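Local coordinates for protein excinuclease ABC, subunit A. (Deinococcus radiodurans, PDB 2VF7) that probably recognises damaged DNA for excision repair as a zinc-containing, DNA-binding ATPase of the UvrA family, at residues R194-T199 and P226-Y231; R216-F221 and G253-A258; R445-L450 and G468-L473; T526-V531 and T785-E790; V589-I594 and V756-T761. The protein carries 1 engineered substitution. All coordinates share one frame; numbering follows the deposited sequence. Where two conformers were deposited one is given.

Contact 1. Residues R194-T199 and P226-Y231; sequences RDILVT and PVVPVY
With chi1 at -73°, T199 holds OG1 beside its own backbone N and swings CG2 anti to that N, and this fork lets the residue grip P229 with the hydroxyl while the methyl leans on V228. The contact exemplifies a helix laid across a small antiparallel sheet, here inside the UvrA DNA-binding domain. Helix segment 194-199 runs almost perpendicular to strand 227-230, at 94°, and the two axes come within 8.1 Å. I196 is turned in the same sense, its CG2 also anti to the backbone N, and that methyl meets V228 CG2 at 3.8 Å. V228 CG2 in turn touches T199 CG2 at 3.7 Å, so a single strand methyl is shared by two helix residues one turn apart. Further along the strand, V230 CG2 packs on D195 CB, whereas the carboxylate of D195 leads off to R194, whose NH1 approaches OD1 from above the carboxylate plane. The main polar link is T199 OG1, which donates to P229 O at 2.9 Å, almost in line with the carbonyl (C=O...donor angle 161°). It also lies near the plane of the Y231 ring, at its edge, while the phenol OH of Y231 bonds to M247 O. Strand 251-254 pairs with strand 227-230 through backbone bonds such as V228 with G253. One water completes the joint: it donates to T199 OG1 at 2.7 Å and to D195 O at 2.6 Å, and accepts from Y231 N at 3.2 Å.

Contact 2. Residues R216-F221 and G253-A258; sequences RHWILF and GTFSSA
F255 reaches from the end of strand 251-254 toward helix 213-221, where W218 and I219 receive its ring. Its CB points to the helix, and chi1 of -174° extends the side chain so that CG arrives 4.1 Å from W218 CH2. Along one side of the ring, CD2 comes to 3.6 Å from the same CH2. CE2, the next atom, makes the closest approach, 3.4 Å from W218 CZ3. At the tip, CZ still touches the indole and turns its edge to the backbone, 3.8 Å from I219 O. The two side chains come from opposite directions, and the six-membered ring of W218 and the F255 ring form an offset stack, with centroids 4.5 Å apart and planes 17° from parallel; W218 NE1 is bonded to E224. Beside the stack, A258 N donates to I219 O at 3.2 Å. S257 CA adds a CA-H...O contact to that oxygen. S257 is the N-cap of helix 258-268: its OG meets R260 N, and it is also bonded to T222 O. L220 CD1 also touches A258 CB at 4.0 Å. The carbonyl-rich end of helix 213-221 thus meets the amide-rich start of helix 258-268, a meeting of helix ends in which the opposing partial charges probably attract, while the aromatic stack adds an apolar component.

Contact 3. Residues R445-L450 and G468-L473; sequences RRADWL and GPPEGL
The antiparallel edge of the nucleotide-binding sheet that carries the first ADP site is formed here, where strand 449-453 pairs with strand 464-468. L450 and G468 make a hydrogen-bonded pair: L450 N donates to G468 O at 2.8 Å, and G468 N returns a bond to L450 O at 3.2 Å. W449, next to this pair, points its CB away, yet with CG anti to the backbone N (chi1 -171°) its indole comes back over the glycine. G468 CA stands 3.4 Å from the centroid of the six-membered ring and only 4° off its normal, a CH-pi contact. P469 CD comes in obliquely beside it, 3.6 Å from W449 CZ3. The ring is fixed from outside as well, NE1 bonding to S467 and F15 meeting it edge-to-face. L450 works on a different front: its CD2 packs on P470 CB at 4.1 Å and on L473 CD2 at 3.9 Å. P470 in turn sets CD against A447 O at 3.3 Å. The side chain of L450 lies about 9 Å from that of K49, which binds ADP. An antiparallel strand closing an otherwise parallel P-loop sheet is a feature of the ABC ATPase fold.

Contact 4. Residues T526-V531 and T785-E790; sequences TSVTGV and TVIAVE
Four backbone hydrogen bonds tie T526-V531 to T785-E790, passing back and forth as in any parallel pair. T526 N donates to V786 O and A788 N to T526 O, each at 3.0 Å; V528 N then reaches A788 O at 3.0 Å, and E790 N reaches V528 O at 3.1 Å. The pair lies inside the ABC ATPase sheet, and strand 525-529 leads directly into the Walker A P-loop, whose V531 touches ADP. The fourth bond is the last before the chains separate. A788 O also receives a CA-H...O contact from S527 CA at 3.4 Å. On one face of the sheet, V528 holds CG1 anti to its backbone N (chi1 180°), which leaves CG2 beside that N and against I787 CG2; both residues pack on V540 of helix 536-551. On the face of S527 and A788, S527 OG lies near E790 CB and CG while bonding to S799. T529 OG1 bonds to D804. Beyond the paired strands a water takes over, accepting from G530 N at 3.1 Å and donating to E790 O at 3.2 Å.

Contact 5. Residues V589-I594 and V756-T761; sequences VDQKPI and VLDEPT
V589 and L757 form a parallel bridge held by one straight bond, V589 N to V756 O at 3.0 Å with an N-H...O angle of 175°, after which the chains part: V589 O stands 3.8 Å from D758 N. The side chains of the bridged pair lie side by side and point the same way, with V589 CG2 and L757 CD1 3.8 Å apart. Beyond them Q591 and D758 approach obliquely in the conformers described, where D758 is extended, CG anti to the backbone N (chi1 176°). Q591 NE2 and D758 OD1 are then close, 2.7 Å apart, but the angle is poor and no hydrogen bond is assigned; since both residues were modelled in two conformers, any polar link between them is doubtful. D758 ends a hydrophobic strand and E759 follows it, as in a Walker B motif, and Q591 probably belongs to the Q-loop of ABC ATPases. Around the contact, L757 bonds through its backbone to strand 785-789, V756 packs on helix 536-551, and helix 733-743 supplies Q737 to D758 O and, in the conformer described, K740 to D590.

In the fold
Contacts 1 and 2 share the small sheet of the DNA-binding domain, where V228 O and G253 N lie 2.8 Å apart, and their centres are 12 Å apart. Contacts 4 and 5 are equally close: strands 785-789 and 753-758 adjoin, contact 5 is nested in the loop closed by contact 4, and both lie beside the second ADP, which V531 of contact 4 touches, while the side chain of D758 is about 7 Å from it in the conformer described. Contact 3 edges the equivalent sheet of the first ADP site, its centre 32 Å from that of contact 4. Contacts 1 and 2 lie well away from contacts 4 and 5, the nearest atoms of contacts 2 and 5 being about 31 Å apart.

Contact 1. Residues R194-T199 and P226-Y231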
# COMPACT_ATOMS: atom_id res chain seq x y z
N ARG A 194 25.26 -15.99 26.41
CA ARG A 194 26.25 -16.28 27.43
C ARG A 194 25.59 -16.57 28.75
O ARG A 194 25.99 -17.52 29.43
CB ARG A 194 27.22 -15.11 27.54
CG ARG A 194 28.25 -15.25 28.62
CD ARG A 194 27.89 -14.33 29.74
NE ARG A 194 28.22 -12.98 29.37
CZ ARG A 194 27.89 -11.92 30.08
NH1 ARG A 194 27.16 -12.08 31.19
NH2 ARG A 194 28.26 -10.72 29.68
N ASP A 195 24.58 -15.78 29.11
CA ASP A 195 23.80 -16.07 30.33
C ASP A 195 22.91 -17.29 30.22
O ASP A 195 22.59 -17.93 31.25
CB ASP A 195 23.04 -14.84 30.85
CG ASP A 195 24.00 -13.80 31.47
OD1 ASP A 195 25.16 -14.17 31.79
OD2 ASP A 195 23.61 -12.63 31.65
N ILE A 196 22.53 -17.65 28.99
CA ILE A 196 21.82 -18.91 28.78
C ILE A 196 22.76 -20.07 29.09
O ILE A 196 22.37 -20.99 29.82
CB ILE A 196 21.17 -19.02 27.35
CG1 ILE A 196 20.00 -18.06 27.23
CG2 ILE A 196 20.71 -20.48 27.03
CD1 ILE A 196 19.56 -17.87 25.85
N LEU A 197 23.98 -20.03 28.55
CA LEU A 197 25.00 -21.04 28.86
C LEU A 197 25.34 -21.21 30.34
O LEU A 197 25.64 -22.32 30.75
CB LEU A 197 26.29 -20.82 28.05
CG LEU A 197 26.25 -20.83 26.51
CD1 LEU A 197 27.65 -20.74 25.90
CD2 LEU A 197 25.51 -22.06 25.99
N VAL A 198 25.31 -20.14 31.16
CA VAL A 198 25.63 -20.31 32.60
C VAL A 198 24.51 -21.03 33.34
O VAL A 198 24.80 -21.82 34.26
CB VAL A 198 26.07 -18.99 33.36
CG1 VAL A 198 26.98 -18.11 32.48
CG2 VAL A 198 24.91 -18.21 33.83
N THR A 199 23.25 -20.80 32.93
CA THR A 199 22.08 -21.55 33.44
C THR A 199 22.24 -23.04 33.10
O THR A 199 21.96 -23.92 33.91
CB THR A 199 20.73 -20.97 32.86
OG1 THR A 199 20.45 -19.71 33.47
CG2 THR A 199 19.55 -21.88 33.09
N PRO A 226 16.82 -24.79 23.35
CA PRO A 226 16.18 -24.90 24.66
C PRO A 226 15.79 -23.54 25.25
O PRO A 226 16.44 -22.53 24.96
CB PRO A 226 17.24 -25.60 25.51
CG PRO A 226 18.50 -25.25 24.88
CD PRO A 226 18.21 -25.30 23.41
N VAL A 227 14.73 -23.55 26.05
CA VAL A 227 14.15 -22.37 26.69
C VAL A 227 14.36 -22.50 28.19
O VAL A 227 13.80 -23.40 28.81
CB VAL A 227 12.63 -22.25 26.41
CG1 VAL A 227 12.01 -21.13 27.23
CG2 VAL A 227 12.38 -22.00 24.94
N VAL A 228 15.16 -21.59 28.77
CA VAL A 228 15.65 -21.71 30.16
C VAL A 228 15.57 -20.41 30.96
O VAL A 228 15.71 -19.33 30.38
CB VAL A 228 17.13 -22.27 30.21
CG1 VAL A 228 17.25 -23.55 29.41
CG2 VAL A 228 18.14 -21.23 29.73
N PRO A 229 15.38 -20.50 32.29
CA PRO A 229 15.29 -19.32 33.15
C PRO A 229 16.58 -18.54 33.17
O PRO A 229 17.65 -19.15 33.33
CB PRO A 229 15.05 -19.91 34.53
CG PRO A 229 15.61 -21.32 34.45
CD PRO A 229 15.25 -21.75 33.09
N VAL A 230 16.54 -17.23 32.97
CA VAL A 230 17.81 -16.50 33.05
C VAL A 230 17.94 -15.46 34.13
O VAL A 230 16.97 -14.82 34.49
CB VAL A 230 18.56 -16.25 31.65
CG1 VAL A 230 17.66 -16.47 30.42
CG2 VAL A 230 19.30 -14.87 31.59
N TYR A 231 19.13 -15.36 34.71
CA TYR A 231 19.41 -14.52 35.87
C TYR A 231 20.62 -13.62 35.56
O TYR A 231 21.77 -14.01 35.82
CB TYR A 231 19.74 -15.38 37.09
CG TYR A 231 18.71 -16.43 37.46
CD1 TYR A 231 17.67 -16.13 38.33
CD2 TYR A 231 18.77 -17.72 36.95
CE1 TYR A 231 16.71 -17.08 38.68
CE2 TYR A 231 17.81 -18.69 37.29
CZ TYR A 231 16.79 -18.35 38.16
OH TYR A 231 15.84 -19.28 38.55
O HOH W 1 21.46 -17.22 33.53

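Contact 2. Residues R216-F221 and G253-A258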
# COMPACT_ATOMS: atom_id res chain seq x y z
N ARG A 216 31.97 -27.65 22.57
CA ARG A 216 32.32 -26.65 21.55
C ARG A 216 31.49 -26.85 20.28
O ARG A 216 30.95 -25.89 19.74
CB ARG A 216 33.82 -26.57 21.28
CG ARG A 216 34.62 -26.31 22.58
CD ARG A 216 36.12 -26.09 22.37
NE ARG A 216 36.57 -26.73 21.16
CZ ARG A 216 37.22 -27.87 21.12
NH1 ARG A 216 37.54 -28.51 22.24
NH2 ARG A 216 37.57 -28.37 19.96
N HIS A 217 31.34 -28.10 19.86
CA HIS A 217 30.49 -28.43 18.73
C HIS A 217 29.03 -27.99 18.93
O HIS A 217 28.46 -27.32 18.06
CB HIS A 217 30.55 -29.93 18.44
CG HIS A 217 30.10 -30.29 17.07
ND1 HIS A 217 28.86 -30.84 16.81
CD2 HIS A 217 30.71 -30.15 15.86
CE1 HIS A 217 28.73 -31.04 15.51
NE2 HIS A 217 29.84 -30.63 14.91
N TRP A 218 28.44 -28.36 20.06
CA TRP A 218 27.05 -28.01 20.40
C TRP A 218 26.78 -26.51 20.32
O TRP A 218 25.90 -26.07 19.59
CB TRP A 218 26.72 -28.52 21.80
CG TRP A 218 25.27 -28.50 22.12
CD1 TRP A 218 24.37 -29.47 21.83
CD2 TRP A 218 24.55 -27.47 22.80
NE1 TRP A 218 23.13 -29.11 22.27
CE2 TRP A 218 23.21 -27.89 22.88
CE3 TRP A 218 24.91 -26.23 23.35
CZ2 TRP A 218 22.21 -27.12 23.48
CZ3 TRP A 218 23.92 -25.46 23.96
CH2 TRP A 218 22.58 -25.91 24.01
N ILE A 219 27.57 -25.74 21.06
CA ILE A 219 27.46 -24.28 21.09
C ILE A 219 27.43 -23.67 19.68
O ILE A 219 26.61 -22.79 19.38
CB ILE A 219 28.62 -23.68 21.93
CG1 ILE A 219 28.46 -24.13 23.39
CG2 ILE A 219 28.69 -22.16 21.81
CD1 ILE A 219 29.58 -23.75 24.30
N LEU A 220 28.34 -24.16 18.84
CA LEU A 220 28.55 -23.66 17.49
C LEU A 220 27.57 -24.20 16.44
O LEU A 220 27.17 -23.46 15.55
CB LEU A 220 29.99 -23.96 17.07
CG LEU A 220 31.12 -22.92 17.09
CD1 LEU A 220 30.99 -21.82 18.16
CD2 LEU A 220 32.45 -23.65 17.23
N PHE A 221 27.18 -25.47 16.54
CA PHE A 221 26.46 -26.15 15.44
C PHE A 221 25.04 -26.72 15.70
O PHE A 221 24.32 -27.04 14.73
CB PHE A 221 27.36 -27.19 14.76
CG PHE A 221 28.64 -26.62 14.21
CD1 PHE A 221 28.65 -25.90 13.02
CD2 PHE A 221 29.85 -26.80 14.89
CE1 PHE A 221 29.85 -25.37 12.51
CE2 PHE A 221 31.05 -26.28 14.39
CZ PHE A 221 31.06 -25.56 13.19
N GLY A 253 14.93 -17.37 28.49
CA GLY A 253 15.76 -17.12 27.31
C GLY A 253 15.73 -18.30 26.37
O GLY A 253 15.53 -19.43 26.82
N THR A 254 15.97 -18.05 25.07
CA THR A 254 15.98 -19.10 24.05
C THR A 254 17.35 -19.22 23.40
O THR A 254 17.89 -18.26 22.84
CB THR A 254 14.88 -18.87 22.96
OG1 THR A 254 13.62 -18.59 23.59
CG2 THR A 254 14.71 -20.09 22.05
N PHE A 255 17.92 -20.41 23.46
CA PHE A 255 19.25 -20.62 22.89
C PHE A 255 19.22 -20.54 21.37
O PHE A 255 18.27 -20.96 20.73
CB PHE A 255 19.84 -21.96 23.34
CG PHE A 255 21.25 -22.17 22.90
CD1 PHE A 255 22.28 -21.40 23.43
CD2 PHE A 255 21.55 -23.12 21.93
CE1 PHE A 255 23.61 -21.58 23.01
CE2 PHE A 255 22.87 -23.31 21.49
CZ PHE A 255 23.90 -22.54 22.03
N SER A 256 20.26 -19.95 20.79
CA SER A 256 20.49 -20.05 19.37
C SER A 256 21.97 -20.29 19.16
O SER A 256 22.81 -19.54 19.66
CB SER A 256 20.05 -18.80 18.64
OG SER A 256 21.06 -18.47 17.70
N SER A 257 22.30 -21.35 18.43
CA SER A 257 23.71 -21.69 18.19
C SER A 257 24.38 -20.60 17.35
O SER A 257 23.70 -19.78 16.74
CB SER A 257 23.82 -23.04 17.51
OG SER A 257 23.23 -22.99 16.23
N ALA A 258 25.72 -20.57 17.32
CA ALA A 258 26.43 -19.58 16.52
C ALA A 258 26.03 -19.67 15.04
O ALA A 258 25.79 -18.64 14.40
CB ALA A 258 27.93 -19.70 16.68

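Contact 3. Residues R445-L450 and G468-L473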
# COMPACT_ATOMS: atom_id res chain seq x y z
N ARG A 445 14.11 24.60 -26.14
CA ARG A 445 13.76 25.15 -27.47
C ARG A 445 12.63 24.39 -28.20
O ARG A 445 11.92 24.96 -29.02
CB ARG A 445 15.01 25.20 -28.34
CG ARG A 445 15.07 26.32 -29.37
CD ARG A 445 16.49 26.42 -29.99
NE ARG A 445 17.31 27.48 -29.39
CZ ARG A 445 18.49 27.30 -28.79
NH1 ARG A 445 19.05 26.09 -28.72
NH2 ARG A 445 19.13 28.35 -28.29
N ARG A 446 12.46 23.11 -27.91
CA ARG A 446 11.49 22.29 -28.66
C ARG A 446 10.16 22.07 -27.92
O ARG A 446 9.23 21.44 -28.45
CB ARG A 446 12.14 20.97 -29.07
CG ARG A 446 13.23 21.16 -30.14
CD ARG A 446 12.66 21.08 -31.56
NE ARG A 446 12.13 19.74 -31.81
CZ ARG A 446 12.80 18.77 -32.42
NH1 ARG A 446 14.03 18.99 -32.88
NH2 ARG A 446 12.24 17.58 -32.58
N ALA A 447 10.08 22.61 -26.71
CA ALA A 447 8.93 22.43 -25.85
C ALA A 447 7.70 23.22 -26.32
O ALA A 447 7.83 24.30 -26.89
CB ALA A 447 9.30 22.82 -24.42
N ASP A 448 6.51 22.67 -26.05
CA ASP A 448 5.24 23.30 -26.40
C ASP A 448 5.02 24.54 -25.53
O ASP A 448 4.52 25.56 -26.00
CB ASP A 448 4.08 22.31 -26.22
CG ASP A 448 4.14 21.12 -27.21
OD1 ASP A 448 3.96 19.95 -26.78
OD2 ASP A 448 4.34 21.35 -28.41
N TRP A 449 5.40 24.44 -24.26
CA TRP A 449 5.17 25.49 -23.27
C TRP A 449 6.35 25.48 -22.29
O TRP A 449 7.02 24.45 -22.10
CB TRP A 449 3.87 25.16 -22.54
CG TRP A 449 3.27 26.19 -21.59
CD1 TRP A 449 3.50 26.30 -20.26
CD2 TRP A 449 2.27 27.18 -21.91
NE1 TRP A 449 2.75 27.31 -19.72
CE2 TRP A 449 1.97 27.86 -20.71
CE3 TRP A 449 1.62 27.57 -23.08
CZ2 TRP A 449 1.06 28.91 -20.65
CZ3 TRP A 449 0.72 28.62 -23.03
CH2 TRP A 449 0.45 29.28 -21.82
N LEU A 450 6.62 26.63 -21.67
CA LEU A 450 7.65 26.67 -20.65
C LEU A 450 7.33 27.55 -19.46
O LEU A 450 6.72 28.60 -19.60
CB LEU A 450 9.02 26.98 -21.27
CG LEU A 450 9.66 28.35 -21.26
CD1 LEU A 450 10.19 28.71 -19.86
CD2 LEU A 450 10.80 28.33 -22.27
N GLY A 468 4.37 30.38 -20.92
CA GLY A 468 3.88 30.43 -22.30
C GLY A 468 4.83 29.66 -23.22
O GLY A 468 5.82 29.10 -22.74
N PRO A 469 4.53 29.62 -24.54
CA PRO A 469 5.44 29.04 -25.54
C PRO A 469 6.85 29.66 -25.43
O PRO A 469 6.97 30.83 -25.07
CB PRO A 469 4.81 29.46 -26.87
CG PRO A 469 3.37 29.64 -26.57
CD PRO A 469 3.28 30.12 -25.15
N PRO A 470 7.90 28.88 -25.73
CA PRO A 470 9.29 29.39 -25.63
C PRO A 470 9.56 30.74 -26.29
O PRO A 470 10.27 31.55 -25.70
CB PRO A 470 10.10 28.29 -26.31
CG PRO A 470 9.34 27.04 -25.96
CD PRO A 470 7.88 27.46 -26.12
N GLU A 471 8.99 31.00 -27.46
CA GLU A 471 9.31 32.21 -28.23
C GLU A 471 8.97 33.53 -27.55
O GLU A 471 9.54 34.57 -27.89
CB GLU A 471 8.65 32.14 -29.62
CG GLU A 471 9.31 31.15 -30.59
CD GLU A 471 10.59 31.69 -31.24
OE1 GLU A 471 10.51 32.67 -32.01
OE2 GLU A 471 11.67 31.11 -30.98
N GLY A 472 8.05 33.50 -26.59
CA GLY A 472 7.63 34.70 -25.86
C GLY A 472 8.52 35.05 -24.68
O GLY A 472 8.33 36.09 -24.04
N LEU A 473 9.48 34.17 -24.37
CA LEU A 473 10.47 34.43 -23.34
C LEU A 473 11.45 35.52 -23.82
O LEU A 473 12.17 36.15 -23.04
CB LEU A 473 11.21 33.13 -23.01
CG LEU A 473 12.10 32.98 -21.77
CD1 LEU A 473 11.33 33.16 -20.48
CD2 LEU A 473 12.77 31.63 -21.79

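Contact 4. Residues T526-V531 and T785-E790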
# COMPACT_ATOMS: atom_id res chain seq x y z
N THR A 526 41.30 18.66 -18.19
CA THR A 526 40.87 17.80 -19.30
C THR A 526 39.41 17.37 -19.18
O THR A 526 38.93 17.00 -18.10
CB THR A 526 41.73 16.49 -19.41
OG1 THR A 526 43.12 16.81 -19.38
CG2 THR A 526 41.45 15.73 -20.71
N SER A 527 38.70 17.43 -20.31
CA SER A 527 37.35 16.91 -20.46
C SER A 527 37.38 15.58 -21.20
O SER A 527 37.96 15.47 -22.27
CB SER A 527 36.48 17.91 -21.24
OG SER A 527 36.17 19.05 -20.45
N VAL A 528 36.75 14.57 -20.64
CA VAL A 528 36.63 13.28 -21.31
C VAL A 528 35.21 13.11 -21.87
O VAL A 528 34.25 12.83 -21.12
CB VAL A 528 37.02 12.14 -20.38
CG1 VAL A 528 36.89 10.82 -21.09
CG2 VAL A 528 38.46 12.35 -19.86
N THR A 529 35.10 13.25 -23.18
CA THR A 529 33.83 13.25 -23.88
C THR A 529 33.58 12.00 -24.74
O THR A 529 34.46 11.16 -24.91
CB THR A 529 33.69 14.54 -24.76
OG1 THR A 529 34.60 14.48 -25.86
CG2 THR A 529 34.01 15.79 -23.96
N GLY A 530 32.38 11.89 -25.30
CA GLY A 530 31.97 10.68 -26.02
C GLY A 530 30.51 10.31 -25.78
O GLY A 530 29.89 10.78 -24.81
N VAL A 531 29.98 9.49 -26.68
CA VAL A 531 28.60 8.94 -26.65
C VAL A 531 28.31 8.16 -25.35
O VAL A 531 29.24 7.69 -24.68
CB VAL A 531 28.40 8.04 -27.94
CG1 VAL A 531 27.66 6.74 -27.67
CG2 VAL A 531 27.76 8.83 -29.08
N THR A 785 45.50 19.03 -11.09
CA THR A 785 44.98 18.57 -12.36
C THR A 785 43.54 18.07 -12.21
O THR A 785 43.25 17.18 -11.41
CB THR A 785 45.95 17.57 -13.10
OG1 THR A 785 45.41 16.24 -13.14
CG2 THR A 785 47.33 17.54 -12.46
N VAL A 786 42.62 18.70 -12.94
CA VAL A 786 41.24 18.21 -12.95
C VAL A 786 40.96 17.44 -14.23
O VAL A 786 41.26 17.89 -15.34
CB VAL A 786 40.15 19.29 -12.52
CG1 VAL A 786 40.71 20.71 -12.42
CG2 VAL A 786 38.86 19.22 -13.38
N ILE A 787 40.46 16.22 -14.04
CA ILE A 787 39.98 15.38 -15.12
C ILE A 787 38.50 15.20 -14.86
O ILE A 787 38.11 14.71 -13.81
CB ILE A 787 40.68 14.02 -15.15
CG1 ILE A 787 42.18 14.22 -15.29
CG2 ILE A 787 40.12 13.17 -16.30
CD1 ILE A 787 43.00 13.00 -15.07
N ALA A 788 37.68 15.62 -15.81
CA ALA A 788 36.25 15.65 -15.63
C ALA A 788 35.61 14.90 -16.77
O ALA A 788 35.78 15.29 -17.92
CB ALA A 788 35.79 17.07 -15.64
N VAL A 789 34.91 13.81 -16.47
CA VAL A 789 34.02 13.21 -17.48
C VAL A 789 32.84 14.15 -17.75
O VAL A 789 32.14 14.56 -16.84
CB VAL A 789 33.63 11.72 -17.17
CG1 VAL A 789 34.08 11.31 -15.77
CG2 VAL A 789 32.14 11.41 -17.46
N GLU A 790 32.66 14.52 -19.01
CA GLU A 790 31.89 15.70 -19.36
C GLU A 790 31.00 15.47 -20.59
O GLU A 790 31.41 14.81 -21.55
CB GLU A 790 32.85 16.87 -19.56
CG GLU A 790 32.23 18.23 -19.73
CD GLU A 790 31.28 18.60 -18.62
OE1 GLU A 790 31.73 18.80 -17.45
OE2 GLU A 790 30.06 18.67 -18.93
O HOH W 2 30.20 13.79 -24.33

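Contact 5. Residues V589-I594 and V756-T761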
# COMPACT_ATOMS: atom_id res chain seq x y z
N VAL A 589 35.66 13.21 -6.77
CA VAL A 589 34.41 13.87 -6.41
C VAL A 589 33.25 13.20 -7.13
O VAL A 589 33.05 13.36 -8.34
CB VAL A 589 34.47 15.40 -6.68
CG1 VAL A 589 33.17 16.06 -6.28
CG2 VAL A 589 35.62 16.02 -5.89
N ASP A 590 32.50 12.43 -6.35
CA ASP A 590 31.34 11.65 -6.80
C ASP A 590 30.03 12.43 -6.73
O ASP A 590 29.94 13.48 -6.09
CB ASP A 590 31.22 10.36 -5.97
CG ASP A 590 31.69 10.53 -4.49
OD1 ASP A 590 31.90 9.50 -3.80
OD2 ASP A 590 31.85 11.68 -4.00
N GLN A 591 29.01 11.89 -7.39
CA GLN A 591 27.65 12.45 -7.37
C GLN A 591 26.83 12.04 -6.13
O GLN A 591 25.80 12.65 -5.84
CB GLN A 591 26.90 12.04 -8.64
CG GLN A 591 26.88 10.52 -8.88
CD GLN A 591 28.24 9.94 -9.25
OE1 GLN A 591 28.64 8.87 -8.75
NE2 GLN A 591 28.97 10.63 -10.14
N LYS A 592 27.30 10.99 -5.44
CA LYS A 592 26.63 10.40 -4.27
C LYS A 592 26.33 11.43 -3.16
O LYS A 592 26.96 12.48 -3.13
CB LYS A 592 27.44 9.21 -3.72
CG LYS A 592 28.20 8.42 -4.78
CD LYS A 592 28.07 6.92 -4.63
CE LYS A 592 26.75 6.42 -5.20
NZ LYS A 592 26.88 5.04 -5.78
N PRO A 593 25.38 11.12 -2.25
CA PRO A 593 25.01 12.07 -1.19
C PRO A 593 26.13 12.26 -0.16
O PRO A 593 27.06 11.44 -0.11
CB PRO A 593 23.81 11.40 -0.51
CG PRO A 593 23.36 10.31 -1.45
CD PRO A 593 24.57 9.89 -2.20
N ILE A 594 26.03 13.30 0.65
CA ILE A 594 27.04 13.51 1.67
C ILE A 594 26.82 12.50 2.80
O ILE A 594 27.80 11.97 3.35
CB ILE A 594 27.14 14.99 2.15
CG1 ILE A 594 25.82 15.51 2.71
CG2 ILE A 594 27.68 15.87 1.03
CD1 ILE A 594 25.93 16.83 3.47
N VAL A 756 39.58 14.05 -9.88
CA VAL A 756 38.73 13.41 -10.88
C VAL A 756 37.24 13.60 -10.59
O VAL A 756 36.73 13.25 -9.52
CB VAL A 756 39.12 11.93 -11.18
CG1 VAL A 756 40.65 11.77 -11.24
CG2 VAL A 756 38.53 11.00 -10.17
N LEU A 757 36.56 14.19 -11.56
CA LEU A 757 35.20 14.68 -11.41
C LEU A 757 34.28 14.11 -12.51
O LEU A 757 34.61 14.11 -13.70
CB LEU A 757 35.21 16.21 -11.49
CG LEU A 757 35.67 17.17 -10.37
CD1 LEU A 757 36.74 16.62 -9.45
CD2 LEU A 757 36.14 18.51 -10.96
N ASP A 758 33.12 13.61 -12.11
CA ASP A 758 32.09 13.18 -13.07
C ASP A 758 31.17 14.38 -13.32
O ASP A 758 30.96 15.19 -12.44
CB ASP A 758 31.34 11.97 -12.49
CG ASP A 758 30.19 11.50 -13.36
OD1 ASP A 758 29.12 11.17 -12.78
OD2 ASP A 758 30.34 11.44 -14.61
N GLU A 759 30.62 14.48 -14.53
CA GLU A 759 29.86 15.66 -14.98
C GLU A 759 29.58 16.75 -13.92
O GLU A 759 28.48 16.83 -13.41
CB GLU A 759 28.55 15.21 -15.64
CG GLU A 759 28.26 15.91 -16.96
CD GLU A 759 27.94 17.38 -16.80
OE1 GLU A 759 27.32 17.76 -15.77
OE2 GLU A 759 28.32 18.17 -17.70
N PRO A 760 30.57 17.61 -13.62
CA PRO A 760 30.47 18.48 -12.42
C PRO A 760 29.33 19.52 -12.43
O PRO A 760 29.07 20.17 -11.41
CB PRO A 760 31.84 19.18 -12.38
CG PRO A 760 32.72 18.40 -13.30
CD PRO A 760 31.83 17.84 -14.35
N THR A 761 28.66 19.65 -13.57
CA THR A 761 27.59 20.63 -13.72
C THR A 761 26.21 19.96 -13.70
O THR A 761 25.25 20.47 -14.29
CB THR A 761 27.77 21.49 -15.02
OG1 THR A 761 27.61 20.68 -16.20
CG2 THR A 761 29.14 22.19 -15.03